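Local coordinates for glycoprotein (Chandipura virus, PDB 5MDM) that probably attaches the virion to host receptors, prompting its endocytosis, and fuses viral and endosomal membranes when acid pH reshapes the glycoprotein trimer, at residues N84-L96 and Q155-I168. Sequence-based numbering, arbitrary orientation.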
loop_
_atom_site.group_PDB
_atom_site.type_symbol
_atom_site.label_atom_id
_atom_site.label_comp_id
_atom_site.label_asym_id
_atom_site.label_seq_id
_atom_site.Cartn_x
_atom_site.Cartn_y
_atom_site.Cartn_z
ATOM N N ASN A 84 -14.931 45.331 7.583
ATOM C CA ASN A 84 -15.182 43.936 7.912
ATOM C C ASN A 84 -16.219 43.812 9.020
ATOM O O ASN A 84 -16.093 44.445 10.065
ATOM C CB ASN A 84 -13.887 43.241 8.337
ATOM C CG ASN A 84 -12.926 43.040 7.183
ATOM O OD1 ASN A 84 -13.333 42.983 6.022
ATOM N ND2 ASN A 84 -11.642 42.925 7.497
ATOM N N ILE A 85 -17.251 43.009 8.780
ATOM C CA ILE A 85 -18.260 42.739 9.802
ATOM C C ILE A 85 -18.536 41.244 9.899
ATOM O O ILE A 85 -18.237 40.490 8.974
ATOM C CB ILE A 85 -19.589 43.476 9.525
ATOM C CG1 ILE A 85 -20.228 42.964 8.233
ATOM C CG2 ILE A 85 -19.371 44.979 9.469
ATOM C CD1 ILE A 85 -21.605 43.526 7.978
ATOM N N LYS A 86 -19.101 40.815 11.022
ATOM C CA LYS A 86 -19.450 39.410 11.190
ATOM C C LYS A 86 -20.779 39.118 10.510
ATOM O O LYS A 86 -21.779 39.779 10.785
ATOM C CB LYS A 86 -19.517 39.028 12.668
ATOM C CG LYS A 86 -19.816 37.555 12.896
ATOM C CD LYS A 86 -19.759 37.191 14.366
ATOM C CE LYS A 86 -20.096 35.731 14.568
ATOM N NZ LYS A 86 -20.020 35.345 16.002
ATOM N N PRO A 87 -20.789 38.126 9.612
ATOM C CA PRO A 87 -21.996 37.778 8.859
ATOM C C PRO A 87 -23.031 37.097 9.737
ATOM O O PRO A 87 -22.673 36.429 10.708
ATOM C CB PRO A 87 -21.478 36.791 7.813
ATOM C CG PRO A 87 -20.280 36.177 8.446
ATOM C CD PRO A 87 -19.647 37.262 9.262
ATOM N N THR A 88 -24.302 37.276 9.401
ATOM C CA THR A 88 -25.365 36.531 10.055
ATOM C C THR A 88 -25.406 35.150 9.421
ATOM O O THR A 88 -24.745 34.908 8.410
ATOM C CB THR A 88 -26.733 37.207 9.870
ATOM O OG1 THR A 88 -27.191 37.004 8.528
ATOM C CG2 THR A 88 -26.638 38.697 10.154
ATOM N N ARG A 89 -26.175 34.244 10.011
ATOM C CA ARG A 89 -26.319 32.914 9.441
ATOM C C ARG A 89 -27.050 32.996 8.104
ATOM O O ARG A 89 -26.738 32.257 7.167
ATOM C CB ARG A 89 -27.051 31.990 10.414
ATOM C CG ARG A 89 -26.297 31.757 11.714
ATOM C CD ARG A 89 -27.014 30.759 12.604
ATOM N NE ARG A 89 -26.151 30.283 13.683
ATOM C CZ ARG A 89 -26.462 29.286 14.508
ATOM N NH1 ARG A 89 -27.618 28.651 14.380
ATOM N NH2 ARG A 89 -25.614 28.921 15.461
ATOM N N SER A 90 -28.008 33.913 8.018
ATOM C CA SER A 90 -28.780 34.111 6.797
ATOM C C SER A 90 -27.895 34.578 5.644
ATOM O O SER A 90 -27.991 34.063 4.525
ATOM C CB SER A 90 -29.905 35.118 7.037
ATOM O OG SER A 90 -30.626 35.371 5.844
ATOM N N ASP A 91 -27.040 35.557 5.930
ATOM C CA ASP A 91 -26.105 36.092 4.946
ATOM C C ASP A 91 -25.246 34.973 4.370
ATOM O O ASP A 91 -25.124 34.824 3.150
ATOM C CB ASP A 91 -25.203 37.157 5.583
ATOM C CG ASP A 91 -25.969 38.400 6.014
ATOM O OD1 ASP A 91 -27.212 38.335 6.117
ATOM O OD2 ASP A 91 -25.325 39.441 6.258
ATOM N N CYS A 92 -24.663 34.184 5.266
ATOM C CA CYS A 92 -23.811 33.070 4.871
ATOM C C CYS A 92 -24.559 32.026 4.055
ATOM O O CYS A 92 -24.028 31.512 3.079
ATOM C CB CYS A 92 -23.165 32.422 6.094
ATOM S SG CYS A 92 -21.700 33.287 6.669
ATOM N N ASP A 93 -25.787 31.713 4.458
ATOM C CA ASP A 93 -26.589 30.727 3.739
ATOM C C ASP A 93 -26.888 31.180 2.311
ATOM O O ASP A 93 -26.646 30.442 1.349
ATOM C CB ASP A 93 -27.890 30.431 4.490
ATOM C CG ASP A 93 -27.658 29.656 5.776
ATOM O OD1 ASP A 93 -26.730 28.819 5.808
ATOM O OD2 ASP A 93 -28.404 29.883 6.754
ATOM N N THR A 94 -27.406 32.399 2.182
ATOM C CA THR A 94 -27.745 32.951 0.875
ATOM C C THR A 94 -26.514 33.026 -0.023
ATOM O O THR A 94 -26.554 32.610 -1.185
ATOM C CB THR A 94 -28.360 34.360 0.997
ATOM O OG1 THR A 94 -29.427 34.340 1.952
ATOM C CG2 THR A 94 -28.900 34.824 -0.345
ATOM N N ALA A 95 -25.419 33.545 0.527
ATOM C CA ALA A 95 -24.190 33.724 -0.241
ATOM C C ALA A 95 -23.550 32.396 -0.628
ATOM O O ALA A 95 -22.909 32.291 -1.672
ATOM C CB ALA A 95 -23.209 34.567 0.529
ATOM N N LEU A 96 -23.719 31.389 0.222
ATOM C CA LEU A 96 -23.179 30.067 -0.055
ATOM C C LEU A 96 -23.991 29.396 -1.150
ATOM O O LEU A 96 -23.433 28.735 -2.024
ATOM C CB LEU A 96 -23.167 29.200 1.205
ATOM C CG LEU A 96 -22.524 27.820 1.073
ATOM C CD1 LEU A 96 -21.203 27.925 0.337
ATOM C CD2 LEU A 96 -22.322 27.209 2.445
ATOM N N GLN A 155 -21.165 23.569 15.856
ATOM C CA GLN A 155 -22.373 24.129 15.250
ATOM C C GLN A 155 -22.361 24.031 13.724
ATOM O O GLN A 155 -21.426 23.495 13.131
ATOM C CB GLN A 155 -22.559 25.591 15.670
ATOM C CG GLN A 155 -22.843 25.792 17.149
ATOM C CD GLN A 155 -24.247 25.378 17.538
ATOM O OE1 GLN A 155 -25.068 25.034 16.684
ATOM N NE2 GLN A 155 -24.535 25.413 18.834
ATOM N N SER A 156 -23.411 24.549 13.093
ATOM C CA SER A 156 -23.477 24.598 11.638
ATOM C C SER A 156 -23.076 25.981 11.145
ATOM O O SER A 156 -23.035 26.242 9.942
ATOM C CB SER A 156 -24.881 24.247 11.146
ATOM O OG SER A 156 -25.152 22.868 11.322
ATOM N N TYR A 157 -22.790 26.869 12.092
ATOM C CA TYR A 157 -22.316 28.210 11.785
ATOM C C TYR A 157 -21.259 28.580 12.818
ATOM O O TYR A 157 -21.548 29.276 13.788
ATOM C CB TYR A 157 -23.468 29.216 11.828
ATOM C CG TYR A 157 -24.641 28.878 10.925
ATOM C CD1 TYR A 157 -24.751 29.435 9.658
ATOM C CD2 TYR A 157 -25.642 28.009 11.346
ATOM C CE1 TYR A 157 -25.821 29.133 8.834
ATOM C CE2 TYR A 157 -26.718 27.704 10.530
ATOM C CZ TYR A 157 -26.801 28.268 9.276
ATOM O OH TYR A 157 -27.868 27.964 8.463
ATOM N N CYS A 158 -20.035 28.104 12.610
ATOM C CA CYS A 158 -18.970 28.264 13.596
ATOM C C CYS A 158 -18.259 29.608 13.501
ATOM O O CYS A 158 -17.981 30.098 12.408
ATOM C CB CYS A 158 -17.952 27.132 13.462
ATOM S SG CYS A 158 -18.611 25.502 13.848
ATOM N N ASP A 159 -17.958 30.194 14.657
ATOM C CA ASP A 159 -17.253 31.472 14.707
ATOM C C ASP A 159 -15.744 31.282 14.637
ATOM O O ASP A 159 -15.180 30.417 15.310
ATOM C CB ASP A 159 -17.623 32.250 15.973
ATOM C CG ASP A 159 -19.062 32.722 15.967
ATOM O OD1 ASP A 159 -19.646 32.879 17.060
ATOM O OD2 ASP A 159 -19.612 32.938 14.867
ATOM N N THR A 160 -15.095 32.098 13.815
ATOM C CA THR A 160 -13.648 32.048 13.679
ATOM C C THR A 160 -12.999 33.121 14.538
ATOM O O THR A 160 -13.684 33.863 15.241
ATOM C CB THR A 160 -13.214 32.262 12.226
ATOM O OG1 THR A 160 -13.613 33.571 11.798
ATOM C CG2 THR A 160 -13.850 31.218 11.322
ATOM N N ILE A 161 -11.674 33.205 14.476
ATOM C CA ILE A 161 -10.944 34.215 15.233
ATOM C C ILE A 161 -11.027 35.587 14.563
ATOM O O ILE A 161 -11.166 36.606 15.239
ATOM C CB ILE A 161 -9.472 33.811 15.465
ATOM C CG1 ILE A 161 -8.800 33.423 14.146
ATOM C CG2 ILE A 161 -9.392 32.659 16.455
ATOM C CD1 ILE A 161 -7.351 33.003 14.294
ATOM N N HIS A 162 -10.953 35.604 13.236
ATOM C CA HIS A 162 -11.096 36.842 12.483
ATOM C C HIS A 162 -12.538 37.325 12.564
ATOM O O HIS A 162 -13.470 36.561 12.317
ATOM C CB HIS A 162 -10.690 36.639 11.022
ATOM C CG HIS A 162 -9.278 36.171 10.847
ATOM N ND1 HIS A 162 -8.851 34.925 11.249
ATOM C CD2 HIS A 162 -8.197 36.784 10.308
ATOM C CE1 HIS A 162 -7.567 34.789 10.969
ATOM N NE2 HIS A 162 -7.146 35.902 10.397
ATOM N N ASN A 163 -12.710 38.593 12.920
ATOM C CA ASN A 163 -14.035 39.185 13.080
ATOM C C ASN A 163 -14.873 39.096 11.808
ATOM O O ASN A 163 -16.095 38.965 11.862
ATOM C CB ASN A 163 -13.910 40.648 13.513
ATOM C CG ASN A 163 -13.040 40.822 14.744
ATOM O OD1 ASN A 163 -12.307 39.913 15.134
ATOM N ND2 ASN A 163 -13.112 41.999 15.360
ATOM N N SER A 164 -14.200 39.152 10.665
ATOM C CA SER A 164 -14.873 39.214 9.372
ATOM C C SER A 164 -15.495 37.891 8.924
ATOM O O SER A 164 -16.561 37.882 8.308
ATOM C CB SER A 164 -13.905 39.724 8.299
ATOM O OG SER A 164 -12.749 38.907 8.212
ATOM N N SER A 165 -14.836 36.777 9.230
ATOM C CA SER A 165 -15.243 35.485 8.681
ATOM C C SER A 165 -15.800 34.496 9.702
ATOM O O SER A 165 -15.418 34.508 10.872
ATOM C CB SER A 165 -14.076 34.833 7.931
ATOM O OG SER A 165 -13.742 35.561 6.764
ATOM N N VAL A 166 -16.712 33.643 9.240
ATOM C CA VAL A 166 -17.148 32.480 10.012
ATOM C C VAL A 166 -16.962 31.221 9.165
ATOM O O VAL A 166 -16.472 31.296 8.038
ATOM C CB VAL A 166 -18.622 32.585 10.466
ATOM C CG1 VAL A 166 -18.838 33.838 11.301
ATOM C CG2 VAL A 166 -19.557 32.552 9.271
ATOM N N TRP A 167 -17.346 30.068 9.701
ATOM C CA TRP A 167 -17.190 28.811 8.971
ATOM C C TRP A 167 -18.485 28.010 8.887
ATOM O O TRP A 167 -19.150 27.766 9.896
ATOM C CB TRP A 167 -16.091 27.954 9.595
ATOM C CG TRP A 167 -15.803 26.708 8.816
ATOM C CD1 TRP A 167 -14.985 26.593 7.731
ATOM C CD2 TRP A 167 -16.329 25.397 9.062
ATOM N NE1 TRP A 167 -14.967 25.293 7.285
ATOM C CE2 TRP A 167 -15.785 24.539 8.085
ATOM C CE3 TRP A 167 -17.205 24.866 10.014
ATOM C CZ2 TRP A 167 -16.089 23.181 8.032
ATOM C CZ3 TRP A 167 -17.504 23.518 9.958
ATOM C CH2 TRP A 167 -16.948 22.692 8.975
ATOM N N ILE A 168 -18.834 27.601 7.673
ATOM C CA ILE A 168 -20.020 26.789 7.449
ATOM C C ILE A 168 -19.607 25.444 6.870
ATOM O O ILE A 168 -18.874 25.394 5.887
ATOM C CB ILE A 168 -20.981 27.464 6.459
ATOM C CG1 ILE A 168 -21.087 28.958 6.750
ATOM C CG2 ILE A 168 -22.350 26.808 6.515
ATOM C CD1 ILE A 168 -21.646 29.266 8.117
#
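Pro87, Cys92 and Leu96 lay an apolar row from loop and helix over Val166 and Ile168 of strand 165-169, an example of a helix packed across a β-sheet, here in the elongated fusion domain of a class III viral fusogen. Helix 89-96 and strand 165-168 cross at -64°, their axes 10.0 Å apart. Val166 CG2 meets two partners: it lies 3.5 Å from Cys92 SG, while Pro87 CG approaches the same methyl end-on. Cys92 CB rests on Ile168 CD1, and one turn on, the Leu96 and Ile168 side chains run antiparallel, Leu96 CD2 against Ile168 CG2. A disulfide from Cys92 to Cys59 of strand 56-69, which pairs with 165-169, ties the helix covalently to the sheet beneath it.

At one flank, Asn84 CB meets Ser164 CB at 3.5 Å, beside His60, a probable pH sensor of the pre-fusion state. Lys86, its chain fully extended after CG leaves anti to the backbone N, lies roughly perpendicular to the Asp159 side chain; Lys86 NZ is placed for a salt bridge with Asp159 OD2, but the two groups are modelled too close together, so its details are doubtful.

The outer edge belongs to Tyr157. Arg89 CD lies 3.6 Å from the centroid of the Tyr157 ring, over one face, in a CH-pi contact, and the guanidinium continues nearly parallel to the ring, the planes 16° apart. The Asp93 carboxylate stands at the ring edge, turned 70° from its plane. Tyr157 OH, which has Gln172 NE2 as a further hydrogen-bond partner, donates to the syn lone pair of Asp93 OD2 at 2.6 Å.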